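Local structure of catechol 2,3-dioxygenase (Rhodococcus sp., 2WL9) at residues D18-Y23 with W260-G265; R162-L167 with H197-G202. The protein probably cleaves the ring of catechol-type substrates by extradiol oxygen insertion at an iron centre, a step in the breakdown of aromatic hydrocarbons. One frame throughout, in Å; residues are numbered along the deposited sequence.

Interaction 1 of 2, residues D18-Y23 with W260-G265; sequences DAWRDY and WLWEPG. With FE (Fe (III) ion), chain K.
Glu263 OE1 binds the iron at 2.3 Å, and one residue earlier on the same strand Trp262 packs against Trp20 and Tyr23 of helix 17-24. The extended glutamate chain reaches the metal on the side of the strand away from the helix, and Thr251 OG1 is hydrogen-bonded to its OE2. Trp262 points toward the helix, and two aromatic groups meet the same face of its indole, both near the rim. Trp20 comes closest, with CZ3 3.3 Å from Trp262 CZ2 and the planes at 59°. The edge of the Tyr23 ring is turned toward the face of Trp262 in an offset edge-to-face pair, the two planes at 62° and Tyr23 CE2 3.6 Å from Trp262 CE3. With CG anti to the backbone N (chi1 177°), this tyrosine sends its ring toward the strand until OH lies 3.5 Å from Trp262 CB. Trp20 CH2 approaches Trp260 CZ2 at 4.5 Å, while its NE1 is hydrogen-bonded to Ser258 OG. The result is a buried aromatic cluster behind the strand that supplies the carboxylate of an iron site whose other protein ligands are His149 and His212, with Tyr253 also part of it: the two-histidine, one-carboxylate facial triad characteristic of extradiol dioxygenases.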
ATOM      1  N   ASP C  18      15.585 -44.851 -13.223  1.00 26.46           N
ATOM      2  CA  ASP C  18      14.476 -45.226 -12.385  1.00 26.88           C
ATOM      3  C   ASP C  18      14.571 -44.662 -10.968  1.00 26.11           C
ATOM      4  O   ASP C  18      13.631 -44.190 -10.457  1.00 26.30           O
ATOM      5  CB  ASP C  18      14.387 -46.750 -12.292  1.00 27.85           C
ATOM      6  CG  ASP C  18      13.644 -47.364 -13.438  1.00 29.67           C
ATOM      7  OD1 ASP C  18      13.400 -46.668 -14.413  1.00 30.72           O
ATOM      8  OD2 ASP C  18      13.296 -48.536 -13.352  1.00 31.84           O
ATOM      9  N   ALA C  19      15.730 -44.718 -10.373  1.00 25.37           N
ATOM     10  CA  ALA C  19      15.913 -44.201  -9.015  1.00 24.35           C
ATOM     11  C   ALA C  19      15.756 -42.682  -8.969  1.00 23.57           C
ATOM     12  O   ALA C  19      15.179 -42.146  -8.025  1.00 23.19           O
ATOM     13  CB  ALA C  19      17.266 -44.623  -8.454  1.00 24.42           C
ATOM     14  N   TRP C  20      16.260 -42.005 -10.001  1.00 22.87           N
ATOM     15  CA  TRP C  20      16.184 -40.542 -10.113  1.00 22.32           C
ATOM     16  C   TRP C  20      14.761 -40.013 -10.273  1.00 22.24           C
ATOM     17  O   TRP C  20      14.409 -38.981  -9.692  1.00 22.25           O
ATOM     18  CB  TRP C  20      17.065 -40.042 -11.261  1.00 21.86           C
ATOM     19  CG  TRP C  20      18.443 -39.693 -10.818  1.00 21.69           C
ATOM     20  CD1 TRP C  20      19.573 -40.442 -10.980  1.00 21.57           C
ATOM     21  CD2 TRP C  20      18.840 -38.508 -10.124  1.00 20.94           C
ATOM     22  NE1 TRP C  20      20.652 -39.790 -10.436  1.00 21.55           N
ATOM     23  CE2 TRP C  20      20.231 -38.603  -9.900  1.00 20.88           C
ATOM     24  CE3 TRP C  20      18.155 -37.375  -9.665  1.00 19.87           C
ATOM     25  CZ2 TRP C  20      20.953 -37.602  -9.245  1.00 19.92           C
ATOM     26  CZ3 TRP C  20      18.874 -36.384  -9.010  1.00 20.04           C
ATOM     27  CH2 TRP C  20      20.260 -36.502  -8.809  1.00 19.58           C
ATOM     28  N   ARG C  21      13.949 -40.707 -11.063  1.00 22.71           N
ATOM     29  CA  ARG C  21      12.520 -40.398 -11.153  1.00 23.10           C
ATOM     30  C   ARG C  21      11.885 -40.518  -9.772  1.00 23.06           C
ATOM     31  O   ARG C  21      11.263 -39.575  -9.290  1.00 22.86           O
ATOM     32  CB  ARG C  21      11.818 -41.330 -12.150  1.00 23.81           C
ATOM     33  CG  ARG C  21      12.321 -41.176 -13.581  1.00 24.81           C
ATOM     34  CD  ARG C  21      11.609 -42.104 -14.546  1.00 28.27           C
ATOM     35  NE  ARG C  21      10.197 -41.757 -14.685  1.00 29.73           N
ATOM     36  CZ  ARG C  21       9.522 -41.788 -15.830  1.00 30.86           C
ATOM     37  NH1 ARG C  21      10.128 -42.130 -16.961  1.00 31.66           N
ATOM     38  NH2 ARG C  21       8.242 -41.456 -15.849  1.00 31.09           N
ATOM     39  N   ASP C  22      12.070 -41.672  -9.131  1.00 23.11           N
ATOM     40  CA  ASP C  22      11.543 -41.917  -7.780  1.00 22.97           C
ATOM     41  C   ASP C  22      11.947 -40.816  -6.802  1.00 22.28           C
ATOM     42  O   ASP C  22      11.146 -40.379  -5.977  1.00 21.64           O
ATOM     43  CB  ASP C  22      12.029 -43.273  -7.251  1.00 23.83           C
ATOM     44  CG  ASP C  22      11.288 -44.456  -7.867  1.00 25.47           C
ATOM     45  OD1 ASP C  22      10.589 -44.294  -8.892  1.00 26.30           O
ATOM     46  OD2 ASP C  22      11.422 -45.568  -7.316  1.00 28.07           O
ATOM     47  N   TYR C  23      13.192 -40.359  -6.926  1.00 21.75           N
ATOM     48  CA  TYR C  23      13.776 -39.400  -6.008  1.00 21.00           C
ATOM     49  C   TYR C  23      13.351 -37.967  -6.314  1.00 21.02           C
ATOM     50  O   TYR C  23      12.775 -37.294  -5.457  1.00 20.91           O
ATOM     51  CB  TYR C  23      15.295 -39.539  -6.045  1.00 21.44           C
ATOM     52  CG  TYR C  23      16.080 -38.571  -5.188  1.00 20.22           C
ATOM     53  CD1 TYR C  23      16.383 -38.878  -3.862  1.00 20.82           C
ATOM     54  CD2 TYR C  23      16.567 -37.373  -5.716  1.00 20.54           C
ATOM     55  CE1 TYR C  23      17.132 -38.006  -3.075  1.00 20.15           C
ATOM     56  CE2 TYR C  23      17.322 -36.497  -4.934  1.00 19.38           C
ATOM     57  CZ  TYR C  23      17.600 -36.822  -3.615  1.00 19.44           C
ATOM     58  OH  TYR C  23      18.347 -35.959  -2.831  1.00 19.14           O
ATOM     59  N   TRP C 260      25.996 -37.861  -4.750  1.00 20.91           N
ATOM     60  CA  TRP C 260      26.251 -36.499  -4.263  1.00 20.38           C
ATOM     61  C   TRP C 260      24.997 -35.934  -3.588  1.00 20.10           C
ATOM     62  O   TRP C 260      24.039 -36.678  -3.356  1.00 20.29           O
ATOM     63  CB  TRP C 260      26.839 -35.573  -5.353  1.00 20.30           C
ATOM     64  CG  TRP C 260      26.088 -35.490  -6.659  1.00 20.02           C
ATOM     65  CD1 TRP C 260      26.114 -36.395  -7.683  1.00 20.12           C
ATOM     66  CD2 TRP C 260      25.257 -34.410  -7.104  1.00 19.33           C
ATOM     67  NE1 TRP C 260      25.320 -35.964  -8.720  1.00 18.91           N
ATOM     68  CE2 TRP C 260      24.784 -34.747  -8.392  1.00 19.45           C
ATOM     69  CE3 TRP C 260      24.851 -33.196  -6.531  1.00 19.42           C
ATOM     70  CZ2 TRP C 260      23.924 -33.911  -9.121  1.00 18.59           C
ATOM     71  CZ3 TRP C 260      23.996 -32.368  -7.257  1.00 18.97           C
ATOM     72  CH2 TRP C 260      23.545 -32.732  -8.536  1.00 18.22           C
ATOM     73  N   LEU C 261      25.004 -34.641  -3.267  1.00 19.58           N
ATOM     74  CA  LEU C 261      23.987 -34.078  -2.373  1.00 19.39           C
ATOM     75  C   LEU C 261      22.991 -33.123  -3.013  1.00 19.13           C
ATOM     76  O   LEU C 261      23.353 -32.293  -3.838  1.00 19.09           O
ATOM     77  CB  LEU C 261      24.652 -33.360  -1.196  1.00 19.32           C
ATOM     78  CG  LEU C 261      25.554 -34.169  -0.267  1.00 19.56           C
ATOM     79  CD1 LEU C 261      26.191 -33.228   0.728  1.00 19.94           C
ATOM     80  CD2 LEU C 261      24.748 -35.222   0.450  1.00 20.71           C
ATOM     81  N   TRP C 262      21.732 -33.251  -2.608  1.00 19.03           N
ATOM     82  CA  TRP C 262      20.739 -32.207  -2.847  1.00 18.76           C
ATOM     83  C   TRP C 262      20.364 -31.551  -1.523  1.00 18.73           C
ATOM     84  O   TRP C 262      20.298 -32.216  -0.486  1.00 18.74           O
ATOM     85  CB  TRP C 262      19.501 -32.771  -3.542  1.00 18.60           C
ATOM     86  CG  TRP C 262      19.633 -32.864  -5.030  1.00 18.05           C
ATOM     87  CD1 TRP C 262      20.795 -32.895  -5.754  1.00 18.72           C
ATOM     88  CD2 TRP C 262      18.565 -32.973  -5.981  1.00 17.27           C
ATOM     89  NE1 TRP C 262      20.515 -32.995  -7.095  1.00 17.64           N
ATOM     90  CE2 TRP C 262      19.155 -33.052  -7.263  1.00 17.00           C
ATOM     91  CE3 TRP C 262      17.166 -33.011  -5.874  1.00 18.27           C
ATOM     92  CZ2 TRP C 262      18.397 -33.164  -8.435  1.00 17.60           C
ATOM     93  CZ3 TRP C 262      16.407 -33.128  -7.048  1.00 17.65           C
ATOM     94  CH2 TRP C 262      17.028 -33.197  -8.308  1.00 16.95           C
ATOM     95  N   GLU C 263      20.115 -30.248  -1.578  1.00 18.89           N
ATOM     96  CA  GLU C 263      19.827 -29.453  -0.402  1.00 18.61           C
ATOM     97  C   GLU C 263      18.459 -28.773  -0.558  1.00 18.37           C
ATOM     98  O   GLU C 263      18.385 -27.633  -1.007  1.00 18.11           O
ATOM     99  CB  GLU C 263      20.949 -28.425  -0.192  1.00 18.78           C
ATOM    100  CG  GLU C 263      20.855 -27.597   1.092  1.00 19.63           C
ATOM    101  CD  GLU C 263      21.603 -26.267   0.993  1.00 19.87           C
ATOM    102  OE1 GLU C 263      22.342 -26.050   0.008  1.00 21.21           O
ATOM    103  OE2 GLU C 263      21.466 -25.439   1.911  1.00 19.20           O
ATOM    104  N   PRO C 264      17.369 -29.483  -0.201  1.00 18.08           N
ATOM    105  CA  PRO C 264      16.040 -28.875  -0.222  1.00 17.95           C
ATOM    106  C   PRO C 264      15.958 -27.761   0.814  1.00 17.52           C
ATOM    107  O   PRO C 264      16.454 -27.921   1.930  1.00 17.33           O
ATOM    108  CB  PRO C 264      15.118 -30.032   0.174  1.00 17.99           C
ATOM    109  CG  PRO C 264      15.896 -31.262  -0.148  1.00 18.47           C
ATOM    110  CD  PRO C 264      17.303 -30.908   0.169  1.00 18.28           C
ATOM    111  N   GLY C 265      15.342 -26.648   0.446  1.00 17.37           N
ATOM    112  CA  GLY C 265      15.295 -25.491   1.338  1.00 17.82           C
ATOM    113  C   GLY C 265      14.065 -24.622   1.209  1.00 18.12           C
ATOM    114  O   GLY C 265      13.197 -24.873   0.367  1.00 18.05           O
TER
HETATM  115 FE    FE K1300      24.126 -24.598  -0.174  1.00 36.21          FE

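Interaction 2 of 2, residues R162-L167 with H197-G202; sequences RFYRLL and HSLAFG
The CH-pi contact between Leu199 and Tyr164 is almost ideally placed: Leu199 CD2 sits 3.4 Å from the centroid of the tyrosine ring and only 5° off its normal. The six ring carbons all lie between 3.5 Å (Tyr164 CD1) and 3.7 Å from Leu199 CD2, hardly farther than the centroid, as expected for a methyl above the middle of a ring. Leu199 has CG anti to its backbone N (chi1 -178°), which carries the branch out from the strand toward the helix. Phe163 CD2 lies over the centre of the opposite face, 3.5 Å above the plane, so the ring is held between a methyl of the strand and the preceding residue of its own helix. Apolar packing adds a looser touch, Tyr164 CD2 to Phe201 CE1 at 4.0 Å, with the two side chains meeting at a slant. Polar anchoring comes from beyond both segments, where Tyr164 OH is hydrogen-bonded to Asp110 OD2. On the backbone side, Ser198 and Leu199 both face Met190 in a classic beta bulge at the start of strand 199-201. Helix 157-167 thus covers strand 199-201 of the curled mixed sheet, in a glyoxalase/dioxygenase family region, consistent with the vicinal oxygen chelate fold.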
ATOM      1  N   ARG C 162      37.784 -14.881 -10.923  1.00 24.06           N
ATOM      2  CA  ARG C 162      37.980 -13.971 -12.060  1.00 24.43           C
ATOM      3  C   ARG C 162      37.121 -14.351 -13.270  1.00 23.46           C
ATOM      4  O   ARG C 162      36.515 -13.484 -13.908  1.00 23.24           O
ATOM      5  CB  ARG C 162      39.454 -13.911 -12.482  1.00 25.13           C
ATOM      6  CG  ARG C 162      40.399 -13.357 -11.429  1.00 27.91           C
ATOM      7  CD  ARG C 162      41.805 -13.217 -11.988  1.00 32.01           C
ATOM      8  NE  ARG C 162      42.797 -13.063 -10.926  1.00 35.70           N
ATOM      9  CZ  ARG C 162      43.627 -14.022 -10.518  1.00 36.85           C
ATOM     10  NH1 ARG C 162      43.608 -15.224 -11.083  1.00 37.22           N
ATOM     11  NH2 ARG C 162      44.492 -13.773  -9.544  1.00 38.73           N
ATOM     12  N   PHE C 163      37.080 -15.649 -13.577  1.00 22.79           N
ATOM     13  CA  PHE C 163      36.258 -16.167 -14.671  1.00 21.76           C
ATOM     14  C   PHE C 163      34.787 -15.806 -14.473  1.00 21.11           C
ATOM     15  O   PHE C 163      34.160 -15.209 -15.348  1.00 21.18           O
ATOM     16  CB  PHE C 163      36.435 -17.687 -14.792  1.00 21.61           C
ATOM     17  CG  PHE C 163      35.478 -18.345 -15.754  1.00 20.67           C
ATOM     18  CD1 PHE C 163      35.690 -18.268 -17.127  1.00 20.22           C
ATOM     19  CD2 PHE C 163      34.376 -19.057 -15.283  1.00 19.45           C
ATOM     20  CE1 PHE C 163      34.815 -18.877 -18.020  1.00 18.93           C
ATOM     21  CE2 PHE C 163      33.487 -19.672 -16.169  1.00 19.29           C
ATOM     22  CZ  PHE C 163      33.711 -19.583 -17.544  1.00 18.54           C
ATOM     23  N   TYR C 164      34.241 -16.163 -13.320  1.00 20.47           N
ATOM     24  CA  TYR C 164      32.834 -15.904 -13.052  1.00 19.97           C
ATOM     25  C   TYR C 164      32.488 -14.418 -12.938  1.00 19.71           C
ATOM     26  O   TYR C 164      31.378 -14.031 -13.279  1.00 19.81           O
ATOM     27  CB  TYR C 164      32.328 -16.734 -11.872  1.00 19.23           C
ATOM     28  CG  TYR C 164      32.207 -18.195 -12.240  1.00 19.57           C
ATOM     29  CD1 TYR C 164      31.208 -18.630 -13.116  1.00 19.24           C
ATOM     30  CD2 TYR C 164      33.101 -19.135 -11.738  1.00 18.97           C
ATOM     31  CE1 TYR C 164      31.102 -19.964 -13.477  1.00 20.14           C
ATOM     32  CE2 TYR C 164      33.007 -20.478 -12.090  1.00 19.95           C
ATOM     33  CZ  TYR C 164      32.005 -20.883 -12.958  1.00 20.23           C
ATOM     34  OH  TYR C 164      31.895 -22.205 -13.303  1.00 20.69           O
ATOM     35  N   ARG C 165      33.442 -13.588 -12.514  1.00 19.96           N
ATOM     36  CA  ARG C 165      33.227 -12.137 -12.528  1.00 19.89           C
ATOM     37  C   ARG C 165      33.054 -11.629 -13.954  1.00 19.98           C
ATOM     38  O   ARG C 165      32.214 -10.770 -14.208  1.00 19.92           O
ATOM     39  CB  ARG C 165      34.345 -11.384 -11.809  1.00 19.83           C
ATOM     40  CG  ARG C 165      34.277 -11.540 -10.307  1.00 19.95           C
ATOM     41  CD  ARG C 165      35.067 -10.490  -9.550  1.00 20.62           C
ATOM     42  NE  ARG C 165      34.994 -10.757  -8.112  1.00 20.05           N
ATOM     43  CZ  ARG C 165      36.042 -10.948  -7.319  1.00 22.19           C
ATOM     44  NH1 ARG C 165      37.276 -10.878  -7.802  1.00 22.33           N
ATOM     45  NH2 ARG C 165      35.855 -11.204  -6.028  1.00 22.35           N
ATOM     46  N   LEU C 166      33.829 -12.188 -14.883  1.00 20.35           N
ATOM     47  CA  LEU C 166      33.722 -11.844 -16.301  1.00 20.61           C
ATOM     48  C   LEU C 166      32.328 -12.191 -16.829  1.00 20.45           C
ATOM     49  O   LEU C 166      31.747 -11.432 -17.613  1.00 20.20           O
ATOM     50  CB  LEU C 166      34.806 -12.567 -17.116  1.00 21.18           C
ATOM     51  CG  LEU C 166      35.005 -12.309 -18.620  1.00 22.22           C
ATOM     52  CD1 LEU C 166      36.336 -12.883 -19.050  1.00 23.64           C
ATOM     53  CD2 LEU C 166      33.911 -12.908 -19.486  1.00 23.41           C
ATOM     54  N   LEU C 167      31.802 -13.339 -16.396  1.00 19.89           N
ATOM     55  CA  LEU C 167      30.446 -13.765 -16.759  1.00 19.97           C
ATOM     56  C   LEU C 167      29.370 -12.820 -16.227  1.00 19.73           C
ATOM     57  O   LEU C 167      28.257 -12.796 -16.742  1.00 19.82           O
ATOM     58  CB  LEU C 167      30.178 -15.210 -16.303  1.00 19.70           C
ATOM     59  CG  LEU C 167      30.232 -16.284 -17.401  1.00 20.02           C
ATOM     60  CD1 LEU C 167      31.578 -16.316 -18.091  1.00 19.24           C
ATOM     61  CD2 LEU C 167      29.880 -17.673 -16.852  1.00 19.11           C
ATOM     62  N   HIS C 197      22.928 -16.779  -3.414  1.00 18.66           N
ATOM     63  CA  HIS C 197      23.976 -17.185  -4.350  1.00 18.97           C
ATOM     64  C   HIS C 197      23.459 -18.235  -5.333  1.00 18.86           C
ATOM     65  O   HIS C 197      22.526 -18.984  -5.016  1.00 19.23           O
ATOM     66  CB  HIS C 197      25.256 -17.649  -3.627  1.00 18.68           C
ATOM     67  CG  HIS C 197      25.050 -18.774  -2.658  1.00 19.02           C
ATOM     68  ND1 HIS C 197      25.445 -20.068  -2.923  1.00 19.70           N
ATOM     69  CD2 HIS C 197      24.513 -18.795  -1.415  1.00 19.35           C
ATOM     70  CE1 HIS C 197      25.156 -20.838  -1.887  1.00 17.32           C
ATOM     71  NE2 HIS C 197      24.588 -20.090  -0.960  1.00 19.76           N
ATOM     72  N   SER C 198      24.048 -18.232  -6.529  1.00 18.80           N
ATOM     73  CA  SER C 198      23.826 -19.245  -7.561  1.00 18.91           C
ATOM     74  C   SER C 198      24.983 -20.233  -7.604  1.00 19.13           C
ATOM     75  O   SER C 198      24.861 -21.324  -8.163  1.00 18.99           O
ATOM     76  CB  SER C 198      23.736 -18.583  -8.934  1.00 19.01           C
ATOM     77  OG  SER C 198      22.731 -17.604  -8.963  1.00 19.18           O
ATOM     78  N   LEU C 199      26.109 -19.842  -7.013  1.00 19.11           N
ATOM     79  CA  LEU C 199      27.363 -20.569  -7.200  1.00 19.35           C
ATOM     80  C   LEU C 199      28.278 -20.410  -5.999  1.00 19.49           C
ATOM     81  O   LEU C 199      28.393 -19.311  -5.455  1.00 18.90           O
ATOM     82  CB  LEU C 199      28.072 -20.043  -8.451  1.00 19.49           C
ATOM     83  CG  LEU C 199      29.394 -20.651  -8.910  1.00 19.84           C
ATOM     84  CD1 LEU C 199      29.215 -22.121  -9.220  1.00 20.41           C
ATOM     85  CD2 LEU C 199      29.876 -19.904 -10.125  1.00 21.31           C
ATOM     86  N   ALA C 200      28.921 -21.511  -5.593  1.00 19.67           N
ATOM     87  CA  ALA C 200      29.958 -21.476  -4.566  1.00 20.38           C
ATOM     88  C   ALA C 200      31.066 -22.496  -4.848  1.00 20.39           C
ATOM     89  O   ALA C 200      30.849 -23.482  -5.558  1.00 19.94           O
ATOM     90  CB  ALA C 200      29.360 -21.696  -3.175  1.00 20.22           C
ATOM     91  N   PHE C 201      32.259 -22.224  -4.322  1.00 21.09           N
ATOM     92  CA  PHE C 201      33.423 -23.103  -4.491  1.00 22.14           C
ATOM     93  C   PHE C 201      34.530 -22.773  -3.475  1.00 23.34           C
ATOM     94  O   PHE C 201      34.417 -21.814  -2.712  1.00 23.20           O
ATOM     95  CB  PHE C 201      33.957 -23.052  -5.934  1.00 21.88           C
ATOM     96  CG  PHE C 201      34.073 -21.664  -6.498  1.00 21.82           C
ATOM     97  CD1 PHE C 201      33.067 -21.140  -7.304  1.00 21.77           C
ATOM     98  CD2 PHE C 201      35.192 -20.881  -6.231  1.00 22.08           C
ATOM     99  CE1 PHE C 201      33.169 -19.853  -7.829  1.00 21.60           C
ATOM    100  CE2 PHE C 201      35.303 -19.597  -6.745  1.00 22.32           C
ATOM    101  CZ  PHE C 201      34.289 -19.081  -7.549  1.00 21.85           C
ATOM    102  N   GLY C 202      35.594 -23.567  -3.469  1.00 24.35           N
ATOM    103  CA  GLY C 202      36.681 -23.380  -2.500  1.00 26.29           C
ATOM    104  C   GLY C 202      36.372 -24.008  -1.155  1.00 27.42           C
ATOM    105  O   GLY C 202      36.802 -23.513  -0.110  1.00 27.93           O
TER

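Overall arrangement
Interactions 1 and 2 lie on opposite sides of the chain's centre, their own centres 24 Å apart and their nearest atoms about 6 Å apart without touching. Both reach the same curled mixed sheet, which surrounds the iron, and interaction 2 is nested within the long loop of chain closed by interaction 1. Their relation to the metal differs: interaction 1 includes a direct ligand on strand 261-266, whereas in interaction 2 the side chain of Leu199 remains about 10 Å from the iron. Strand 199-201 nevertheless pairs in parallel with strand 149-152, which carries the ligand His149. Each contact therefore packs a helix against a strand of the sheet that frames the metal site.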